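Deseasin MCP-01 (PDB 3VV3) hydrolyses peptide bonds, including those of collagen, as a bacterial serine protease of the subtilisin family. Local coordinates at residues S36-S41 against A280-S285; N171-G176 against H212-Y217; D193-A198 against L290-L295; V245-P250 against T317-N322. All blocks are in the same frame, centred on the assembly; numbering follows the deposited sequence.

Contact 1: residues S36-S41 against A280-S285; sequences SISTGS and AALVLS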
loop_
_atom_site.group_PDB
_atom_site.type_symbol
_atom_site.label_atom_id
_atom_site.label_comp_id
_atom_site.label_asym_id
_atom_site.label_seq_id
_atom_site.Cartn_x
_atom_site.Cartn_y
_atom_site.Cartn_z
ATOM N N SER A 36 -25.349 9.260 18.502
ATOM C CA SER A 36 -26.523 9.703 19.254
ATOM C C SER A 36 -26.364 11.171 19.644
ATOM O O SER A 36 -27.344 11.862 19.929
ATOM C CB SER A 36 -26.742 8.826 20.494
ATOM O OG SER A 36 -25.735 9.040 21.466
ATOM N N ILE A 37 -25.121 11.643 19.639
ATOM C CA ILE A 37 -24.802 13.029 19.962
ATOM C C ILE A 37 -24.698 13.866 18.691
ATOM O O ILE A 37 -25.277 14.946 18.599
ATOM C CB ILE A 37 -23.478 13.125 20.747
ATOM C CG1 ILE A 37 -23.571 12.339 22.061
ATOM C CG2 ILE A 37 -23.084 14.585 20.998
ATOM C CD1 ILE A 37 -22.234 12.178 22.778
ATOM N N SER A 38 -23.952 13.362 17.710
ATOM C CA SER A 38 -23.791 14.055 16.441
ATOM C C SER A 38 -23.433 13.073 15.336
ATOM O O SER A 38 -22.673 12.129 15.566
ATOM C CB SER A 38 -22.690 15.111 16.540
ATOM O OG SER A 38 -22.595 15.855 15.334
ATOM N N THR A 39 -23.985 13.303 14.150
ATOM C CA THR A 39 -23.569 12.582 12.951
ATOM C C THR A 39 -22.808 13.502 11.995
ATOM O O THR A 39 -22.523 13.134 10.858
ATOM C CB THR A 39 -24.748 11.897 12.226
ATOM O OG1 THR A 39 -25.833 12.822 12.061
ATOM C CG2 THR A 39 -25.227 10.693 13.027
ATOM N N GLY A 40 -22.485 14.703 12.470
ATOM C CA GLY A 40 -21.591 15.593 11.747
ATOM C C GLY A 40 -22.301 16.706 11.005
ATOM O O GLY A 40 -23.523 16.703 10.874
ATOM N N SER A 41 -21.528 17.663 10.504
ATOM C CA SER A 41 -22.106 18.763 9.747
ATOM C C SER A 41 -21.350 19.045 8.459
ATOM O O SER A 41 -20.118 19.059 8.452
ATOM C CB SER A 41 -22.132 20.028 10.597
ATOM O OG SER A 41 -22.614 21.117 9.828
ATOM N N ALA A 280 -11.980 14.003 14.603
ATOM C CA ALA A 280 -11.716 15.413 14.862
ATOM C C ALA A 280 -12.831 16.262 14.271
ATOM O O ALA A 280 -13.339 17.179 14.929
ATOM C CB ALA A 280 -10.355 15.836 14.291
ATOM N N ALA A 281 -13.209 15.966 13.030
ATOM C CA ALA A 281 -14.295 16.703 12.378
ATOM C C ALA A 281 -15.614 16.539 13.134
ATOM O O ALA A 281 -16.379 17.497 13.271
ATOM C CB ALA A 281 -14.448 16.271 10.929
ATOM N N LEU A 282 -15.882 15.327 13.619
ATOM C CA LEU A 282 -17.109 15.083 14.383
ATOM C C LEU A 282 -17.130 15.893 15.681
ATOM O O LEU A 282 -18.156 16.485 16.042
ATOM C CB LEU A 282 -17.297 13.582 14.673
ATOM C CG LEU A 282 -18.716 13.194 15.120
ATOM C CD1 LEU A 282 -19.722 13.619 14.055
ATOM C CD2 LEU A 282 -18.822 11.698 15.365
ATOM N N VAL A 283 -15.996 15.936 16.370
ATOM C CA VAL A 283 -15.858 16.746 17.577
ATOM C C VAL A 283 -16.156 18.221 17.272
ATOM O O VAL A 283 -16.850 18.893 18.030
ATOM C CB VAL A 283 -14.445 16.617 18.191
ATOM C CG1 VAL A 283 -14.223 17.681 19.256
ATOM C CG2 VAL A 283 -14.228 15.210 18.775
ATOM N N LEU A 284 -15.636 18.714 16.153
ATOM C CA LEU A 284 -15.811 20.122 15.802
ATOM C C LEU A 284 -17.248 20.426 15.380
ATOM O O LEU A 284 -17.625 21.593 15.241
ATOM C CB LEU A 284 -14.831 20.525 14.703
ATOM C CG LEU A 284 -13.364 20.625 15.128
ATOM C CD1 LEU A 284 -12.460 20.758 13.894
ATOM C CD2 LEU A 284 -13.168 21.806 16.064
ATOM N N SER A 285 -18.055 19.388 15.174
ATOM C CA SER A 285 -19.479 19.610 14.899
ATOM C C SER A 285 -20.236 19.811 16.210
ATOM O O SER A 285 -21.380 20.279 16.213
ATOM C CB SER A 285 -20.095 18.459 14.091
ATOM O OG SER A 285 -20.337 17.325 14.918
HETATM O O HOH W 1 -18.651 16.937 11.176
#
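Ser-38 and Ser-285 meet hydroxyl to hydroxyl where an ST turn in the loop 36-41 comes up against the C-terminal end of helix 269-284, a surface join of the subtilase fold. Their OG atoms lie 2.7 Å apart, at hydrogen-bonding distance. The turn is closed by Gly-40 N, which donates to Ser-38 OG at 3.1 Å. Because Ser-38 OG stands anti to the nitrogen (chi1 -176°), it serves the turn and the helix end together. Beside this polar pair, the CD1 branch of Leu-282 reaches over the turn and touches Gly-40 N at 3.4 Å. Gly-40 has a phi of 102°, and a side chain there would strike the preceding carbonyl as well as press on that methyl.

Losing the Ser-38 hydroxyl to an alanine here is likely to leave Gly-40 N without its acceptor in the turn and Ser-285 OG without its neighbour, so that the turn could drift from the helix.

Further out, Ser-285 OG is itself positioned by the helix, donating to Leu-282 O at 2.6 Å, on a lone pair that lies in the carbonyl plane. Backbone bonds from Thr-39 to His-128 and Asp-129 hold the far side of the loop, and Val-321 packs on Leu-282. Finally, a water accepts from Ser-41 N at 3.0 Å and donates more weakly to Ala-281 O at 3.1 Å.

Contact 2: residues N171-G176 against H212-Y217; sequences NSWGGG and HYPSNY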
loop_
_atom_site.group_PDB
_atom_site.type_symbol
_atom_site.label_atom_id
_atom_site.label_comp_id
_atom_site.label_asym_id
_atom_site.label_seq_id
_atom_site.Cartn_x
_atom_site.Cartn_y
_atom_site.Cartn_z
ATOM N N ASN A 171 -3.451 13.342 6.437
ATOM C CA ASN A 171 -2.207 13.085 5.724
ATOM C C ASN A 171 -1.788 11.629 5.821
ATOM O O ASN A 171 -0.939 11.269 6.643
ATOM C CB ASN A 171 -1.108 14.008 6.250
ATOM C CG ASN A 171 -1.495 15.467 6.144
ATOM O OD1 ASN A 171 -2.044 16.053 7.086
ATOM N ND2 ASN A 171 -1.253 16.050 4.983
ATOM N N SER A 172 -2.421 10.803 4.992
ATOM C CA SER A 172 -2.151 9.364 4.940
ATOM C C SER A 172 -1.035 9.081 3.951
ATOM O O SER A 172 -1.234 8.409 2.932
ATOM C CB SER A 172 -3.413 8.601 4.540
ATOM O OG SER A 172 -4.392 8.672 5.568
ATOM N N TRP A 173 0.135 9.630 4.251
ATOM C CA TRP A 173 1.299 9.514 3.390
ATOM C C TRP A 173 2.544 9.751 4.220
ATOM O O TRP A 173 2.470 10.281 5.328
ATOM C CB TRP A 173 1.243 10.513 2.220
ATOM C CG TRP A 173 1.038 11.971 2.609
ATOM C CD1 TRP A 173 -0.160 12.616 2.762
ATOM C CD2 TRP A 173 2.054 12.955 2.858
ATOM N NE1 TRP A 173 0.050 13.933 3.104
ATOM C CE2 TRP A 173 1.399 14.165 3.167
ATOM C CE3 TRP A 173 3.452 12.929 2.855
ATOM C CZ2 TRP A 173 2.092 15.335 3.479
ATOM C CZ3 TRP A 173 4.141 14.099 3.158
ATOM C CH2 TRP A 173 3.459 15.278 3.469
ATOM N N GLY A 174 3.690 9.353 3.686
ATOM C CA GLY A 174 4.949 9.609 4.358
ATOM C C GLY A 174 6.115 9.299 3.445
ATOM O O GLY A 174 5.944 8.673 2.400
ATOM N N GLY A 175 7.297 9.755 3.838
ATOM C CA GLY A 175 8.503 9.474 3.085
ATOM C C GLY A 175 9.505 10.595 3.235
ATOM O O GLY A 175 9.146 11.722 3.582
ATOM N N GLY A 176 10.772 10.277 3.002
ATOM C CA GLY A 176 11.816 11.285 2.985
ATOM C C GLY A 176 12.310 11.649 4.366
ATOM O O GLY A 176 11.914 11.055 5.370
ATOM N N HIS A 212 10.198 9.136 10.903
ATOM C CA HIS A 212 9.359 8.978 9.728
ATOM C C HIS A 212 8.650 10.308 9.559
ATOM O O HIS A 212 8.143 10.860 10.533
ATOM C CB HIS A 212 8.342 7.863 9.994
ATOM C CG HIS A 212 7.235 7.770 8.987
ATOM N ND1 HIS A 212 6.024 8.413 9.150
ATOM C CD2 HIS A 212 7.131 7.062 7.836
ATOM C CE1 HIS A 212 5.236 8.129 8.127
ATOM N NE2 HIS A 212 5.882 7.306 7.318
ATOM N N TYR A 213 8.626 10.835 8.336
ATOM C CA TYR A 213 8.001 12.135 8.078
ATOM C C TYR A 213 6.785 11.997 7.170
ATOM O O TYR A 213 6.785 11.166 6.266
ATOM C CB TYR A 213 9.045 13.117 7.508
ATOM C CG TYR A 213 10.100 13.405 8.542
ATOM C CD1 TYR A 213 9.865 14.338 9.548
ATOM C CD2 TYR A 213 11.295 12.702 8.565
ATOM C CE1 TYR A 213 10.799 14.587 10.522
ATOM C CE2 TYR A 213 12.243 12.946 9.545
ATOM C CZ TYR A 213 11.985 13.891 10.523
ATOM O OH TYR A 213 12.908 14.157 11.514
ATOM N N PRO A 214 5.750 12.828 7.387
ATOM C CA PRO A 214 5.711 13.959 8.328
ATOM C C PRO A 214 5.329 13.640 9.778
ATOM O O PRO A 214 5.261 14.571 10.577
ATOM C CB PRO A 214 4.637 14.878 7.723
ATOM C CG PRO A 214 3.698 13.916 7.024
ATOM C CD PRO A 214 4.612 12.850 6.448
ATOM N N SER A 215 5.087 12.385 10.130
ATOM C CA SER A 215 4.592 12.119 11.488
ATOM C C SER A 215 5.583 12.521 12.588
ATOM O O SER A 215 5.163 12.889 13.681
ATOM C CB SER A 215 4.135 10.670 11.659
ATOM O OG SER A 215 5.191 9.778 11.406
ATOM N N ASN A 216 6.885 12.479 12.300
ATOM C CA ASN A 216 7.890 12.867 13.296
ATOM C C ASN A 216 8.105 14.379 13.459
ATOM O O ASN A 216 8.859 14.795 14.344
ATOM C CB ASN A 216 9.245 12.172 13.050
ATOM C CG ASN A 216 9.377 10.844 13.786
ATOM O OD1 ASN A 216 8.691 9.874 13.471
ATOM N ND2 ASN A 216 10.270 10.797 14.775
ATOM N N TYR A 217 7.474 15.208 12.625
ATOM C CA TYR A 217 7.608 16.652 12.831
ATOM C C TYR A 217 7.131 16.978 14.240
ATOM O O TYR A 217 6.100 16.471 14.674
ATOM C CB TYR A 217 6.836 17.464 11.787
ATOM C CG TYR A 217 7.564 17.511 10.469
ATOM C CD1 TYR A 217 8.824 18.105 10.377
ATOM C CD2 TYR A 217 7.013 16.950 9.322
ATOM C CE1 TYR A 217 9.516 18.135 9.179
ATOM C CE2 TYR A 217 7.692 16.977 8.116
ATOM C CZ TYR A 217 8.946 17.575 8.051
ATOM O OH TYR A 217 9.635 17.603 6.861
HETATM O O HOH W 2 10.030 9.247 6.378
#
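Gly-175 and Tyr-213 join two irregular backbones: Gly-175 N donates to Tyr-213 O at 2.9 Å, and a water extends the link by accepting from Tyr-213 N and donating to Gly-176 O at 2.8 Å. Glycine suits the first backbone. At Gly-174 a side chain would run into His-212 NE2, and at Gly-175 into the preceding carbonyl. On the other segment a cis peptide precedes Pro-214, which starts a type I turn ending at Tyr-217.

Segment 171-176 follows strand 166-171 and probably corresponds to the extended segment that lines the substrate cleft in subtilisins, with 212-217 backing it; Trp-173 lies near a probable Ser-His-Asp triad. Gly-176 also makes backbone hydrogen bonds to the second subunit.

Among the side chains, Trp-173 and Pro-214 cross at about a right angle. The proline CD sits over one face of the indole, 4.0 Å from the centroid of the six-membered ring, in a CH-pi contact, while CG lies toward the rim of that face. Tyr-213 instead offers its edge, CD2 being 3.6 Å from Gly-176 O. The imidazole of His-212, carried past Gly-174 CA by a chi1 of 168°, is kept from turning by its own segment: ND1 donates to Ser-215 OG at 2.8 Å, with the hydroxyl oxygen only 8° out of the ring plane.

Contact 3: residues D193-A198 against L290-L295; sequences DILFVA and LTTLEL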
loop_
_atom_site.group_PDB
_atom_site.type_symbol
_atom_site.label_atom_id
_atom_site.label_comp_id
_atom_site.label_asym_id
_atom_site.label_seq_id
_atom_site.Cartn_x
_atom_site.Cartn_y
_atom_site.Cartn_z
ATOM N N ASP A 193 -5.023 27.495 12.879
ATOM C CA ASP A 193 -5.856 26.635 13.732
ATOM C C ASP A 193 -6.259 25.325 13.067
ATOM O O ASP A 193 -7.394 24.862 13.211
ATOM C CB ASP A 193 -7.093 27.385 14.246
ATOM C CG ASP A 193 -6.729 28.656 15.010
ATOM O OD1 ASP A 193 -5.810 28.611 15.852
ATOM O OD2 ASP A 193 -7.370 29.702 14.762
ATOM N N ILE A 194 -5.308 24.719 12.363
ATOM C CA ILE A 194 -5.557 23.470 11.652
ATOM C C ILE A 194 -4.813 22.316 12.321
ATOM O O ILE A 194 -3.643 22.444 12.677
ATOM C CB ILE A 194 -5.122 23.591 10.180
ATOM C CG1 ILE A 194 -5.937 24.694 9.495
ATOM C CG2 ILE A 194 -5.288 22.250 9.441
ATOM C CD1 ILE A 194 -5.491 24.998 8.065
ATOM N N LEU A 195 -5.514 21.202 12.493
ATOM C CA LEU A 195 -4.935 19.992 13.059
ATOM C C LEU A 195 -4.413 19.137 11.915
ATOM O O LEU A 195 -5.141 18.866 10.965
ATOM C CB LEU A 195 -6.013 19.222 13.821
ATOM C CG LEU A 195 -5.622 17.896 14.471
ATOM C CD1 LEU A 195 -4.793 18.162 15.717
ATOM C CD2 LEU A 195 -6.882 17.110 14.818
ATOM N N PHE A 196 -3.155 18.706 12.018
ATOM C CA PHE A 196 -2.465 17.998 10.940
ATOM C C PHE A 196 -2.335 16.546 11.366
ATOM O O PHE A 196 -1.426 16.204 12.121
ATOM C CB PHE A 196 -1.066 18.617 10.731
ATOM C CG PHE A 196 -0.320 18.105 9.510
ATOM C CD1 PHE A 196 0.366 16.899 9.549
ATOM C CD2 PHE A 196 -0.286 18.854 8.337
ATOM C CE1 PHE A 196 1.062 16.439 8.433
ATOM C CE2 PHE A 196 0.401 18.399 7.216
ATOM C CZ PHE A 196 1.074 17.193 7.265
ATOM N N VAL A 197 -3.253 15.700 10.903
ATOM C CA VAL A 197 -3.246 14.291 11.292
ATOM C C VAL A 197 -2.366 13.507 10.325
ATOM O O VAL A 197 -2.478 13.678 9.115
ATOM C CB VAL A 197 -4.665 13.710 11.285
ATOM C CG1 VAL A 197 -4.684 12.349 11.970
ATOM C CG2 VAL A 197 -5.626 14.676 11.978
ATOM N N ALA A 198 -1.487 12.656 10.851
ATOM C CA ALA A 198 -0.480 12.005 10.011
ATOM C C ALA A 198 -0.280 10.545 10.396
ATOM O O ALA A 198 -0.346 10.199 11.569
ATOM C CB ALA A 198 0.852 12.754 10.104
ATOM N N LEU A 290 -12.902 24.731 20.557
ATOM C CA LEU A 290 -11.647 24.122 20.979
ATOM C C LEU A 290 -10.461 24.684 20.197
ATOM O O LEU A 290 -10.539 24.843 18.985
ATOM C CB LEU A 290 -11.714 22.604 20.784
ATOM C CG LEU A 290 -12.796 21.890 21.592
ATOM C CD1 LEU A 290 -12.998 20.450 21.123
ATOM C CD2 LEU A 290 -12.468 21.946 23.079
ATOM N N THR A 291 -9.363 24.976 20.888
ATOM C CA THR A 291 -8.123 25.303 20.192
ATOM C C THR A 291 -7.631 24.014 19.546
ATOM O O THR A 291 -8.080 22.929 19.903
ATOM C CB THR A 291 -7.028 25.797 21.147
ATOM O OG1 THR A 291 -6.655 24.738 22.033
ATOM C CG2 THR A 291 -7.505 27.003 21.960
ATOM N N THR A 292 -6.707 24.131 18.604
ATOM C CA THR A 292 -6.162 22.951 17.938
ATOM C C THR A 292 -5.532 21.993 18.944
ATOM O O THR A 292 -5.738 20.773 18.888
ATOM C CB THR A 292 -5.111 23.363 16.903
ATOM O OG1 THR A 292 -5.723 24.220 15.938
ATOM C CG2 THR A 292 -4.533 22.142 16.192
ATOM N N LEU A 293 -4.753 22.549 19.861
ATOM C CA LEU A 293 -4.101 21.746 20.884
ATOM C C LEU A 293 -5.118 21.072 21.811
ATOM O O LEU A 293 -4.930 19.935 22.227
ATOM C CB LEU A 293 -3.133 22.607 21.697
ATOM C CG LEU A 293 -2.398 21.887 22.832
ATOM C CD1 LEU A 293 -1.581 20.715 22.294
ATOM C CD2 LEU A 293 -1.512 22.860 23.599
ATOM N N GLU A 294 -6.191 21.777 22.153
ATOM C CA GLU A 294 -7.239 21.174 22.977
ATOM C C GLU A 294 -7.897 20.013 22.256
ATOM O O GLU A 294 -8.165 18.966 22.854
ATOM C CB GLU A 294 -8.295 22.216 23.371
ATOM C CG GLU A 294 -7.843 23.157 24.469
ATOM C CD GLU A 294 -8.811 24.305 24.701
ATOM O OE1 GLU A 294 -9.625 24.608 23.796
ATOM O OE2 GLU A 294 -8.743 24.907 25.795
ATOM N N LEU A 295 -8.158 20.208 20.965
ATOM C CA LEU A 295 -8.724 19.165 20.115
ATOM C C LEU A 295 -7.821 17.933 20.085
ATOM O O LEU A 295 -8.278 16.800 20.275
ATOM C CB LEU A 295 -8.923 19.701 18.700
ATOM C CG LEU A 295 -9.516 18.730 17.680
ATOM C CD1 LEU A 295 -10.839 18.168 18.183
ATOM C CD2 LEU A 295 -9.718 19.422 16.321
HETATM O O HOH W 3 -5.802 26.886 17.915
#
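Thr-292 and Leu-195 bring the capped first turn of helix 292-301 onto the beginning of strand 195-199, an inner strand of the parallel sheet. The methyl CG2 of Thr-292 does the packing: it lies 3.8 Å from Leu-195 CA and also faces Leu-195 CD1. Its partner branch OG1 turns to the chain before the strand, 3.1 Å from Asp-193 C. OG1 stands beside the backbone N and anti to the carbonyl carbon (chi1 -60°), which places CG2 anti to N and sends the methyl to the strand. Leu-195 reaches further with CD2, which meets Leu-295 CD2 at 4.0 Å, one turn along the helix.

Both helix ends at this junction are of classical form. Asp-193 closes the preceding helix in a Schellman motif, with positive phi, whereas Thr-291 and Glu-294 form a capping box, Glu-294 N donating to Thr-291 OG1 at 3.0 Å and Thr-291 N to Glu-294 OE1. A water bridges the two helix ends, donating a hydrogen bond to Asp-193 OD1 at 2.7 Å and accepting one from Thr-292 N, in the first turn. Behind them Arg-167 bonds to Asp-193 O and Leu-290 O, and weakly to Thr-292 OG1.

With an alanine at Thr-292 both branches go, which is likely to open a gap over Leu-195 and deprive Arg-167 of its weak third partner.

Leu-195 and Val-197 also touch helix 269-284, while Ile-194 and Phe-196 meet helix 146-161, the layering typical of the alpha/beta/alpha sandwich of subtilases.

Contact 4: residues V245-P250 against T317-N322; sequences VDMGAP and TRLNVN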
loop_
_atom_site.group_PDB
_atom_site.type_symbol
_atom_site.label_atom_id
_atom_site.label_comp_id
_atom_site.label_asym_id
_atom_site.label_seq_id
_atom_site.Cartn_x
_atom_site.Cartn_y
_atom_site.Cartn_z
ATOM N N VAL A 245 4.841 9.175 18.347
ATOM C CA VAL A 245 3.500 8.774 17.919
ATOM C C VAL A 245 2.542 8.973 19.096
ATOM O O VAL A 245 2.897 8.698 20.243
ATOM C CB VAL A 245 3.471 7.312 17.407
ATOM C CG1 VAL A 245 2.057 6.923 16.945
ATOM C CG2 VAL A 245 4.471 7.138 16.264
ATOM N N ASP A 246 1.332 9.445 18.819
ATOM C CA ASP A 246 0.461 9.928 19.893
ATOM C C ASP A 246 -0.583 8.933 20.392
ATOM O O ASP A 246 -0.844 8.852 21.593
ATOM C CB ASP A 246 -0.228 11.219 19.442
ATOM C CG ASP A 246 0.763 12.311 19.119
ATOM O OD1 ASP A 246 1.644 12.565 19.975
ATOM O OD2 ASP A 246 0.666 12.909 18.021
ATOM N N MET A 247 -1.196 8.199 19.469
ATOM C CA MET A 247 -2.303 7.308 19.812
ATOM C C MET A 247 -2.569 6.366 18.644
ATOM O O MET A 247 -1.923 6.474 17.608
ATOM C CB MET A 247 -3.564 8.117 20.130
ATOM C CG MET A 247 -4.051 8.966 18.951
ATOM S SD MET A 247 -5.554 9.894 19.341
ATOM C CE MET A 247 -6.738 8.565 19.558
ATOM N N GLY A 248 -3.525 5.458 18.807
ATOM C CA GLY A 248 -3.851 4.518 17.747
ATOM C C GLY A 248 -5.307 4.588 17.329
ATOM O O GLY A 248 -6.133 5.142 18.048
ATOM N N ALA A 249 -5.617 4.033 16.161
ATOM C CA ALA A 249 -6.990 3.926 15.675
ATOM C C ALA A 249 -7.053 2.768 14.675
ATOM O O ALA A 249 -6.018 2.333 14.166
ATOM C CB ALA A 249 -7.451 5.241 15.024
ATOM N N PRO A 250 -8.259 2.269 14.385
ATOM C CA PRO A 250 -8.382 1.110 13.492
ATOM C C PRO A 250 -7.775 1.328 12.097
ATOM O O PRO A 250 -8.142 2.275 11.377
ATOM C CB PRO A 250 -9.901 0.909 13.392
ATOM C CG PRO A 250 -10.416 1.430 14.687
ATOM C CD PRO A 250 -9.559 2.647 14.971
ATOM N N THR A 317 -3.528 5.276 24.127
ATOM C CA THR A 317 -4.950 5.050 23.933
ATOM C C THR A 317 -5.307 4.751 22.480
ATOM O O THR A 317 -4.576 5.107 21.556
ATOM C CB THR A 317 -5.767 6.272 24.357
ATOM O OG1 THR A 317 -5.325 7.405 23.598
ATOM C CG2 THR A 317 -5.587 6.558 25.851
ATOM N N ARG A 318 -6.448 4.099 22.309
ATOM C CA ARG A 318 -7.028 3.844 21.007
ATOM C C ARG A 318 -8.270 4.715 20.878
ATOM O O ARG A 318 -9.075 4.787 21.801
ATOM C CB ARG A 318 -7.392 2.358 20.871
ATOM C CG ARG A 318 -7.861 1.951 19.474
ATOM C CD ARG A 318 -9.381 1.933 19.351
ATOM N NE ARG A 318 -9.963 0.922 20.237
ATOM C CZ ARG A 318 -10.821 1.182 21.218
ATOM N NH1 ARG A 318 -11.236 2.428 21.438
ATOM N NH2 ARG A 318 -11.278 0.186 21.973
ATOM N N LEU A 319 -8.407 5.377 19.728
ATOM C CA LEU A 319 -9.499 6.323 19.475
ATOM C C LEU A 319 -10.867 5.858 19.970
ATOM O O LEU A 319 -11.289 4.732 19.711
ATOM C CB LEU A 319 -9.588 6.620 17.978
ATOM C CG LEU A 319 -10.685 7.572 17.498
ATOM C CD1 LEU A 319 -10.451 8.990 18.000
ATOM C CD2 LEU A 319 -10.757 7.526 15.971
ATOM N N ASN A 320 -11.569 6.746 20.667
ATOM C CA ASN A 320 -12.961 6.505 20.997
ATOM C C ASN A 320 -13.752 7.780 20.765
ATOM O O ASN A 320 -13.657 8.728 21.542
ATOM C CB ASN A 320 -13.120 6.040 22.445
ATOM C CG ASN A 320 -14.534 5.583 22.737
ATOM O OD1 ASN A 320 -15.496 6.306 22.473
ATOM N ND2 ASN A 320 -14.670 4.360 23.246
ATOM N N VAL A 321 -14.514 7.807 19.676
ATOM C CA VAL A 321 -15.138 9.052 19.256
ATOM C C VAL A 321 -16.363 9.371 20.105
ATOM O O VAL A 321 -16.713 10.541 20.281
ATOM C CB VAL A 321 -15.451 9.090 17.742
ATOM C CG1 VAL A 321 -16.527 8.068 17.363
ATOM C CG2 VAL A 321 -15.854 10.524 17.316
ATOM N N ASN A 322 -16.990 8.338 20.665
ATOM C CA ASN A 322 -18.082 8.591 21.598
ATOM C C ASN A 322 -17.569 9.379 22.794
ATOM O O ASN A 322 -18.129 10.421 23.154
ATOM C CB ASN A 322 -18.741 7.287 22.060
ATOM C CG ASN A 322 -19.927 7.540 22.984
ATOM O OD1 ASN A 322 -20.817 8.331 22.664
ATOM N ND2 ASN A 322 -19.927 6.888 24.141
#
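Gly-248 and Leu-319 meet through flat peptide groups: Leu-319 N donates to Gly-248 O at 2.8 Å, tilted 20° from the carbonyl plane, while Arg-318 CA brings a C-H to the same oxygen at 3.4 Å. With Gly-248 N donating to Thr-317 O at 3.0 Å, these bonds make a single parallel beta bridge between Gly-248 and Arg-318, set on an edge strand, 247-250, of the large subtilase sheet.

Met-247 supplies the apolar cover. Its chain bends at chi3 (-66°), which carries CE back over the bridge to lie 3.6 Å from Leu-319 CA and against Leu-319 CB. Ala-249 CB presses on that same CB at 3.9 Å, so the leucine side chain meets those of Met-247 and Ala-249, with Gly-248 O also close to its CB. Beyond it, Ala-279 and Leu-299, on two different helices, also pack against Leu-319.

Arg-318 points its CB away from the strand, yet its CG lies 3.9 Å from Gly-248 O. Its buried guanidinium forms salt bridges with Asp-304 and Asp-232, which probably balance its charge, and the side chain comes to about 6 Å from a bound calcium ion. NH1 also turns to its own chain, donating to Leu-319 O at 2.9 Å from above the carbonyl plane.

The four contacts illustrate how chemistry follows position. Contact 1 lies at the surface and combines a hydroxyl pair and a water with one leucine methyl; contact 2, partly buried, mixes backbone bonding with aromatic packing; contacts 3 and 4 are buried and mainly apolar between side chains, contact 4 adding a beta bridge. Contacts 3 and 4 reach the same parallel sheet, one at an inner strand, the other at an edge. Helix 269-284 is shared: Val-283 packs on Leu-290 and Leu-295 of contact 3, and Leu-282 on Val-321 of contact 4. Contact 2, across the chain's centre from contact 1, meets contact 3 through a probable hydrogen bond from Asn-171 N to Val-197 O and Pro-214 packing on Phe-196.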